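Side-chain contacts in DNA replication licensing factor MCM related protein (Thermoplasma acidophilum, PDB 4ME3), which probably contributes, as the N-terminal domain of an archaeal MCM, to single-stranded DNA binding by an ATP-dependent replicative helicase: residues S68-I73 / I239-Q244; Y72-E77 / Y155-E160; A143-S148 / L163-V168. One frame throughout, in Å; residues are numbered along the deposited sequence.

How the interactions relate
Interactions 1 and 2 both start from helix 69-84 and share Tyr72 and Ile73, yet their centres are 12 Å apart because one reaches strand 233-247 and the other the end of strand 153-157. Both strands pair antiparallel with the long strand 123-147, which also carries Phe145 and Cys147 of interaction 3. Interactions 2 and 3 have centres 17 Å apart but touch: Gln158 OE1 lies 2.8 Å from Ser164 N, a probable hydrogen bond, and Val156 N 2.9 Å from Ala143 O. Interaction 1, its centre 25 Å from that of interaction 3, does not touch it. Of the three, interaction 3 alone includes a zinc ligand, Cys147.

Interaction 1. Residues S68-I73 / I239-Q244; sequences SPEIYI and ILRTEQ
Arg241 NH2 donates to Glu70 OE1 over 2.7 Å, a hydrogen bond that is also a salt bridge, but with an N-H...O angle of only 142° the bond is clearly bent. Carboxylate and guanidinium stand nearly perpendicular (87°); the nitrogen meets OE1 from well above the carboxylate plane, and OE1 lies near the guanidinium edge, tilted somewhat from its plane. A single nitrogen makes the bond; Arg241 NH1 stays 3.8 Å from Glu70 OE1. Glu70 reaches out on an extended chain, its CG trans to the backbone N (chi1 180°), whereas Arg241 bends at chi2 and crosses it at about a right angle. One guanidinium face is covered within the strand by Ile239, whose CG2 sits 3.7 Å above the plane of Arg241.

Next to the ion pair is an apolar contact. Pro69, in the first turn of the helix, sets CG 3.8 Å from Ile239 CG1. Both residues are buried. Strand 233-247 pairs antiparallel with strand 250-261 here, Ile239 and Arg241 bonding through their backbones to Tyr260 and Tyr258. The start of helix 69-84 thus docks on a beta strand, an interface between the helical subdomain and the OB fold of the MCM N-terminal domain.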
# COMPACT_ATOMS: atom_id res chain seq x y z
N SER A 68 -4.30 1.67 -12.84
CA SER A 68 -5.10 1.37 -11.65
C SER A 68 -4.30 0.52 -10.66
O SER A 68 -4.70 -0.59 -10.32
CB SER A 68 -6.37 0.62 -12.04
OG SER A 68 -7.10 1.32 -13.04
N PRO A 69 -3.17 1.06 -10.17
CA PRO A 69 -2.28 0.26 -9.33
C PRO A 69 -2.91 -0.22 -8.02
O PRO A 69 -2.63 -1.34 -7.62
CB PRO A 69 -1.10 1.21 -9.07
CG PRO A 69 -1.63 2.59 -9.35
CD PRO A 69 -2.65 2.41 -10.43
N GLU A 70 -3.73 0.59 -7.36
CA GLU A 70 -4.30 0.16 -6.08
C GLU A 70 -5.13 -1.11 -6.26
O GLU A 70 -4.99 -2.07 -5.50
CB GLU A 70 -5.15 1.26 -5.44
CG GLU A 70 -5.75 0.82 -4.11
CD GLU A 70 -6.65 1.87 -3.48
OE1 GLU A 70 -6.73 2.99 -4.02
OE2 GLU A 70 -7.28 1.56 -2.44
N ILE A 71 -6.00 -1.11 -7.27
CA ILE A 71 -6.88 -2.24 -7.52
C ILE A 71 -6.10 -3.49 -7.96
O ILE A 71 -6.34 -4.59 -7.46
CB ILE A 71 -7.93 -1.90 -8.60
CG1 ILE A 71 -8.96 -0.92 -8.05
CG2 ILE A 71 -8.63 -3.17 -9.09
CD1 ILE A 71 -9.87 -0.33 -9.10
N TYR A 72 -5.19 -3.31 -8.91
CA TYR A 72 -4.43 -4.44 -9.46
C TYR A 72 -3.44 -5.02 -8.46
O TYR A 72 -3.28 -6.24 -8.37
CB TYR A 72 -3.73 -4.03 -10.75
CG TYR A 72 -4.65 -4.12 -11.94
CD1 TYR A 72 -5.68 -3.21 -12.12
CD2 TYR A 72 -4.50 -5.13 -12.87
CE1 TYR A 72 -6.53 -3.29 -13.20
CE2 TYR A 72 -5.35 -5.23 -13.96
CZ TYR A 72 -6.36 -4.31 -14.11
OH TYR A 72 -7.21 -4.39 -15.19
N ILE A 73 -2.77 -4.16 -7.71
CA ILE A 73 -1.81 -4.62 -6.71
C ILE A 73 -2.53 -5.34 -5.57
O ILE A 73 -2.10 -6.41 -5.14
CB ILE A 73 -0.94 -3.46 -6.19
CG1 ILE A 73 0.04 -3.02 -7.28
CG2 ILE A 73 -0.18 -3.88 -4.94
CD1 ILE A 73 0.75 -1.71 -7.01
N ILE A 239 2.23 5.58 -6.19
CA ILE A 239 0.90 6.02 -6.59
C ILE A 239 0.72 7.48 -6.20
O ILE A 239 0.91 7.85 -5.04
CB ILE A 239 -0.20 5.16 -5.94
CG1 ILE A 239 0.08 3.68 -6.15
CG2 ILE A 239 -1.56 5.55 -6.50
CD1 ILE A 239 -0.86 2.75 -5.43
N LEU A 240 0.35 8.31 -7.17
CA LEU A 240 0.13 9.71 -6.89
C LEU A 240 -1.21 9.89 -6.18
O LEU A 240 -2.25 9.46 -6.67
CB LEU A 240 0.17 10.54 -8.18
CG LEU A 240 0.19 12.05 -7.95
CD1 LEU A 240 1.49 12.47 -7.28
CD2 LEU A 240 -0.00 12.79 -9.25
N ARG A 241 -1.17 10.52 -5.01
CA ARG A 241 -2.35 10.71 -4.18
C ARG A 241 -2.58 12.19 -3.93
O ARG A 241 -1.73 13.02 -4.25
CB ARG A 241 -2.17 10.00 -2.84
CG ARG A 241 -2.11 8.49 -2.94
CD ARG A 241 -3.35 7.95 -3.63
NE ARG A 241 -3.51 6.51 -3.41
CZ ARG A 241 -4.40 5.76 -4.05
NH1 ARG A 241 -5.22 6.30 -4.95
NH2 ARG A 241 -4.48 4.46 -3.79
N THR A 242 -3.73 12.52 -3.36
CA THR A 242 -4.06 13.90 -3.02
C THR A 242 -4.38 14.03 -1.53
O THR A 242 -4.93 13.12 -0.92
CB THR A 242 -5.27 14.42 -3.81
OG1 THR A 242 -6.41 13.59 -3.54
CG2 THR A 242 -4.99 14.42 -5.30
N GLU A 243 -4.03 15.18 -0.97
CA GLU A 243 -4.32 15.47 0.43
C GLU A 243 -4.97 16.85 0.52
O GLU A 243 -4.54 17.78 -0.15
CB GLU A 243 -3.04 15.44 1.26
CG GLU A 243 -3.22 15.84 2.72
CD GLU A 243 -3.94 14.78 3.53
OE1 GLU A 243 -3.92 13.60 3.12
OE2 GLU A 243 -4.50 15.12 4.59
N GLN A 244 -6.00 16.96 1.35
CA GLN A 244 -6.80 18.18 1.43
C GLN A 244 -6.10 19.27 2.23
O GLN A 244 -5.57 19.01 3.31
CB GLN A 244 -8.15 17.86 2.06
CG GLN A 244 -9.14 19.02 2.03
CD GLN A 244 -10.52 18.63 2.52
OE1 GLN A 244 -10.67 17.67 3.28
NE2 GLN A 244 -11.53 19.36 2.08

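Interaction 2. Residues Y72-E77 / Y155-E160; sequences YIRAGE and YVEQTE
Arg74 and Glu157 account for nearly all of the small surface buried here, Arg74 having the larger share, and Thr159 adds a little at the margin. The two charged side chains come from opposite directions and meet through one nitrogen: Arg74 NH2 donates to Glu157 OE1 at 2.6 Å, a salt bridge whose N-H...O angle of 135° shows a strongly bent bond. The same Arg74 NH2 is 3.0 Å from Glu157 OE2, so the nitrogen sits over the carboxylate and approaches from above its plane. Guanidinium and carboxylate are tilted by 30°, and the second terminal nitrogen, Arg74 NH1, is 3.5 Å from Glu157 OE1; the pairing is therefore not a two-pronged one.

The reach comes from both chains. Glu157 is extended throughout, while Arg74 runs straight from the helix and then bends at chi3 (-106°), which turns its guanidinium across the end of the carboxylate. Thr159 offers a methyl rather than its hydroxyl, CG2 lying 4.4 Å from Arg74 NH2 near the guanidinium edge. Arg74 NH1 has a further long, weak ion pair with Glu78. A glutamine in place of Glu157 lacks the negative charge, and Arg74 would probably lose its charged mate across the contact, its guanidinium held less firmly.

Next to Glu157, Gln158 NE2 bonds to Val156 O at 3.0 Å, within the same segment. The backbones themselves stay well apart, the nearest CA atoms, of Arg74 and Thr159, being 11.9 Å from each other. This is a surface ion pair that spans the gap between helix 69-84 of the helical subdomain and the end of strand 153-157, in the zinc-binding part of the MCM N-terminal domain.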
# COMPACT_ATOMS: atom_id res chain seq x y z
N TYR A 72 -5.19 -3.31 -8.91
CA TYR A 72 -4.43 -4.44 -9.46
C TYR A 72 -3.44 -5.02 -8.46
O TYR A 72 -3.28 -6.24 -8.37
CB TYR A 72 -3.73 -4.03 -10.75
CG TYR A 72 -4.65 -4.12 -11.94
CD1 TYR A 72 -5.68 -3.21 -12.12
CD2 TYR A 72 -4.50 -5.13 -12.87
CE1 TYR A 72 -6.53 -3.29 -13.20
CE2 TYR A 72 -5.35 -5.23 -13.96
CZ TYR A 72 -6.36 -4.31 -14.11
OH TYR A 72 -7.21 -4.39 -15.19
N ILE A 73 -2.77 -4.16 -7.71
CA ILE A 73 -1.81 -4.62 -6.71
C ILE A 73 -2.53 -5.34 -5.57
O ILE A 73 -2.10 -6.41 -5.14
CB ILE A 73 -0.94 -3.46 -6.19
CG1 ILE A 73 0.04 -3.02 -7.28
CG2 ILE A 73 -0.18 -3.88 -4.94
CD1 ILE A 73 0.75 -1.71 -7.01
N ARG A 74 -3.63 -4.77 -5.10
CA ARG A 74 -4.42 -5.42 -4.05
C ARG A 74 -4.86 -6.82 -4.48
O ARG A 74 -4.81 -7.77 -3.69
CB ARG A 74 -5.64 -4.58 -3.69
CG ARG A 74 -6.49 -5.19 -2.59
CD ARG A 74 -7.72 -4.34 -2.32
NE ARG A 74 -7.61 -3.58 -1.08
CZ ARG A 74 -7.97 -4.04 0.12
NH1 ARG A 74 -8.46 -5.27 0.26
NH2 ARG A 74 -7.83 -3.28 1.19
N ALA A 75 -5.28 -6.96 -5.73
CA ALA A 75 -5.71 -8.26 -6.25
C ALA A 75 -4.56 -9.26 -6.21
O ALA A 75 -4.75 -10.41 -5.83
CB ALA A 75 -6.23 -8.12 -7.67
N GLY A 76 -3.37 -8.81 -6.59
CA GLY A 76 -2.20 -9.67 -6.57
C GLY A 76 -1.88 -10.13 -5.15
O GLY A 76 -1.55 -11.29 -4.93
N GLU A 77 -1.98 -9.20 -4.20
CA GLU A 77 -1.73 -9.53 -2.80
C GLU A 77 -2.72 -10.57 -2.30
O GLU A 77 -2.34 -11.51 -1.59
CB GLU A 77 -1.76 -8.25 -1.95
CG GLU A 77 -0.55 -7.35 -2.19
CD GLU A 77 -0.70 -5.94 -1.66
OE1 GLU A 77 -1.80 -5.56 -1.21
OE2 GLU A 77 0.31 -5.19 -1.70
N TYR A 155 -11.94 -7.84 12.55
CA TYR A 155 -10.80 -7.08 12.07
C TYR A 155 -11.17 -6.27 10.84
O TYR A 155 -11.85 -6.76 9.94
CB TYR A 155 -9.62 -8.02 11.77
CG TYR A 155 -8.84 -8.42 13.00
CD1 TYR A 155 -9.24 -9.49 13.79
CD2 TYR A 155 -7.70 -7.73 13.38
CE1 TYR A 155 -8.53 -9.86 14.92
CE2 TYR A 155 -6.98 -8.09 14.50
CZ TYR A 155 -7.40 -9.16 15.27
OH TYR A 155 -6.69 -9.52 16.39
N VAL A 156 -10.72 -5.02 10.81
CA VAL A 156 -10.98 -4.14 9.67
C VAL A 156 -9.68 -3.51 9.20
O VAL A 156 -8.98 -2.86 9.97
CB VAL A 156 -11.97 -3.02 10.03
CG1 VAL A 156 -12.26 -2.15 8.81
CG2 VAL A 156 -13.25 -3.60 10.60
N GLU A 157 -9.35 -3.71 7.93
CA GLU A 157 -8.17 -3.10 7.35
C GLU A 157 -8.34 -1.59 7.29
O GLU A 157 -9.41 -1.09 6.96
CB GLU A 157 -7.91 -3.65 5.94
CG GLU A 157 -6.66 -3.09 5.29
CD GLU A 157 -6.48 -3.56 3.86
OE1 GLU A 157 -7.27 -4.42 3.41
OE2 GLU A 157 -5.56 -3.06 3.18
N GLN A 158 -7.27 -0.87 7.62
CA GLN A 158 -7.29 0.58 7.63
C GLN A 158 -6.57 1.13 6.41
O GLN A 158 -5.46 0.72 6.09
CB GLN A 158 -6.64 1.11 8.91
CG GLN A 158 -7.26 0.57 10.17
CD GLN A 158 -8.71 1.00 10.32
OE1 GLN A 158 -9.02 2.18 10.23
NE2 GLN A 158 -9.59 0.04 10.55
N THR A 159 -7.22 2.06 5.71
CA THR A 159 -6.66 2.62 4.49
C THR A 159 -6.65 4.15 4.51
O THR A 159 -6.05 4.78 3.64
CB THR A 159 -7.45 2.15 3.26
OG1 THR A 159 -8.84 2.46 3.43
CG2 THR A 159 -7.28 0.65 3.06
N GLU A 160 -7.30 4.75 5.50
CA GLU A 160 -7.43 6.20 5.57
C GLU A 160 -6.86 6.74 6.87
O GLU A 160 -6.55 5.99 7.79
CB GLU A 160 -8.89 6.61 5.43
CG GLU A 160 -9.52 6.21 4.11
CD GLU A 160 -10.95 6.71 3.96
OE1 GLU A 160 -11.43 7.41 4.88
OE2 GLU A 160 -11.58 6.41 2.93

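Interaction 3. Residues A143-S148 / L163-V168; sequences AAFECS and LSEPQV. With ZN (zinc ion), chain B.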
# COMPACT_ATOMS: atom_id res chain seq x y z
N ALA A 143 -7.09 -3.43 12.22
CA ALA A 143 -7.64 -3.03 13.52
C ALA A 143 -8.58 -4.08 14.08
O ALA A 143 -9.53 -4.51 13.42
CB ALA A 143 -8.36 -1.71 13.39
N ALA A 144 -8.34 -4.47 15.33
CA ALA A 144 -9.21 -5.40 16.04
C ALA A 144 -10.32 -4.64 16.75
O ALA A 144 -10.06 -3.73 17.53
CB ALA A 144 -8.40 -6.20 17.06
N PHE A 145 -11.57 -5.04 16.50
CA PHE A 145 -12.72 -4.43 17.15
C PHE A 145 -13.50 -5.47 17.94
O PHE A 145 -13.87 -6.51 17.41
CB PHE A 145 -13.64 -3.77 16.12
CG PHE A 145 -13.08 -2.51 15.52
CD1 PHE A 145 -13.26 -1.29 16.16
CD2 PHE A 145 -12.39 -2.54 14.33
CE1 PHE A 145 -12.76 -0.13 15.61
CE2 PHE A 145 -11.88 -1.38 13.78
CZ PHE A 145 -12.06 -0.17 14.42
N GLU A 146 -13.77 -5.18 19.21
CA GLU A 146 -14.49 -6.11 20.07
C GLU A 146 -15.98 -5.79 20.11
O GLU A 146 -16.38 -4.66 20.41
CB GLU A 146 -13.91 -6.10 21.48
CG GLU A 146 -14.67 -6.99 22.46
CD GLU A 146 -14.04 -7.02 23.83
OE1 GLU A 146 -12.96 -6.42 24.02
OE2 GLU A 146 -14.62 -7.66 24.74
N CYS A 147 -16.80 -6.79 19.81
CA CYS A 147 -18.25 -6.64 19.78
C CYS A 147 -18.81 -6.49 21.19
O CYS A 147 -18.49 -7.27 22.08
CB CYS A 147 -18.89 -7.86 19.11
SG CYS A 147 -20.70 -7.86 19.14
N SER A 148 -19.65 -5.48 21.39
CA SER A 148 -20.23 -5.23 22.71
C SER A 148 -21.16 -6.36 23.14
O SER A 148 -21.45 -6.50 24.33
CB SER A 148 -20.99 -3.89 22.72
OG SER A 148 -21.99 -3.85 21.72
N LEU A 163 -10.12 6.50 11.38
CA LEU A 163 -10.39 5.10 11.71
C LEU A 163 -11.65 4.58 11.02
O LEU A 163 -12.71 5.20 11.09
CB LEU A 163 -10.56 4.96 13.23
CG LEU A 163 -10.81 3.54 13.74
CD1 LEU A 163 -9.56 2.69 13.62
CD2 LEU A 163 -11.30 3.58 15.18
N SER A 164 -11.52 3.44 10.35
CA SER A 164 -12.66 2.76 9.75
C SER A 164 -13.20 1.71 10.72
O SER A 164 -12.50 0.76 11.06
CB SER A 164 -12.27 2.09 8.43
OG SER A 164 -11.73 3.03 7.52
N GLU A 165 -14.44 1.89 11.17
CA GLU A 165 -15.05 0.96 12.11
C GLU A 165 -15.93 -0.04 11.37
O GLU A 165 -16.39 0.23 10.26
CB GLU A 165 -15.89 1.72 13.14
CG GLU A 165 -15.36 1.61 14.57
CD GLU A 165 -16.46 1.67 15.61
OE1 GLU A 165 -17.63 1.91 15.24
OE2 GLU A 165 -16.16 1.46 16.81
N PRO A 166 -16.17 -1.21 11.99
CA PRO A 166 -17.10 -2.17 11.38
C PRO A 166 -18.55 -1.81 11.65
O PRO A 166 -18.85 -1.11 12.62
CB PRO A 166 -16.74 -3.49 12.08
CG PRO A 166 -16.17 -3.08 13.39
CD PRO A 166 -15.50 -1.75 13.18
N GLN A 167 -19.45 -2.28 10.79
CA GLN A 167 -20.87 -2.05 10.97
C GLN A 167 -21.53 -3.30 11.55
O GLN A 167 -22.41 -3.21 12.41
CB GLN A 167 -21.53 -1.70 9.64
CG GLN A 167 -22.82 -0.92 9.77
CD GLN A 167 -22.58 0.54 10.14
OE1 GLN A 167 -23.12 1.04 11.13
NE2 GLN A 167 -21.78 1.23 9.33
N VAL A 168 -21.09 -4.46 11.08
CA VAL A 168 -21.65 -5.74 11.51
C VAL A 168 -20.56 -6.63 12.11
O VAL A 168 -19.43 -6.63 11.64
CB VAL A 168 -22.32 -6.47 10.33
CG1 VAL A 168 -21.35 -6.61 9.17
CG2 VAL A 168 -22.84 -7.84 10.76
ZN ZN B . -20.80 -9.94 18.06
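The zinc-binding subdomain of this MCM fragment holds its metal with four cysteines, and this contact packs the strand that supplies the first of them against the loop leading to Cys169. Cys147 SG binds zinc at 2.3 Å; Cys150, Cys169 and Cys172 complete the site. Two residues before Cys147, the ring of Phe145 carries the contact. Pro166 lies over one face: Pro166 CD is 3.5 Å from the centroid of the Phe145 ring and only 15° off the normal, which meets the geometry of a CH-pi interaction. The Phe145 chi1 of -72°, with CG trans to the carbonyl carbon, swings the ring out to the loop.

Leu163 arrives at the ring edge instead, its CD1 3.9 Å from Phe145 CZ. Glu165 CG comes within 3.3 Å of Phe145 CE1 from an oblique direction, and Ser164 O approaches Phe145 CE2 to 3.5 Å. No hydrogen bond crosses the contact. Val156 and Leu185, from the strands on either side of 123-147, also touch Phe145. The arrangement is a small, mainly apolar cluster round one phenylalanine, beside a Cys4 zinc site made of two CxxC pairs, the first beginning at the end of strand 123-147 and the second in the loop before helix 176-179.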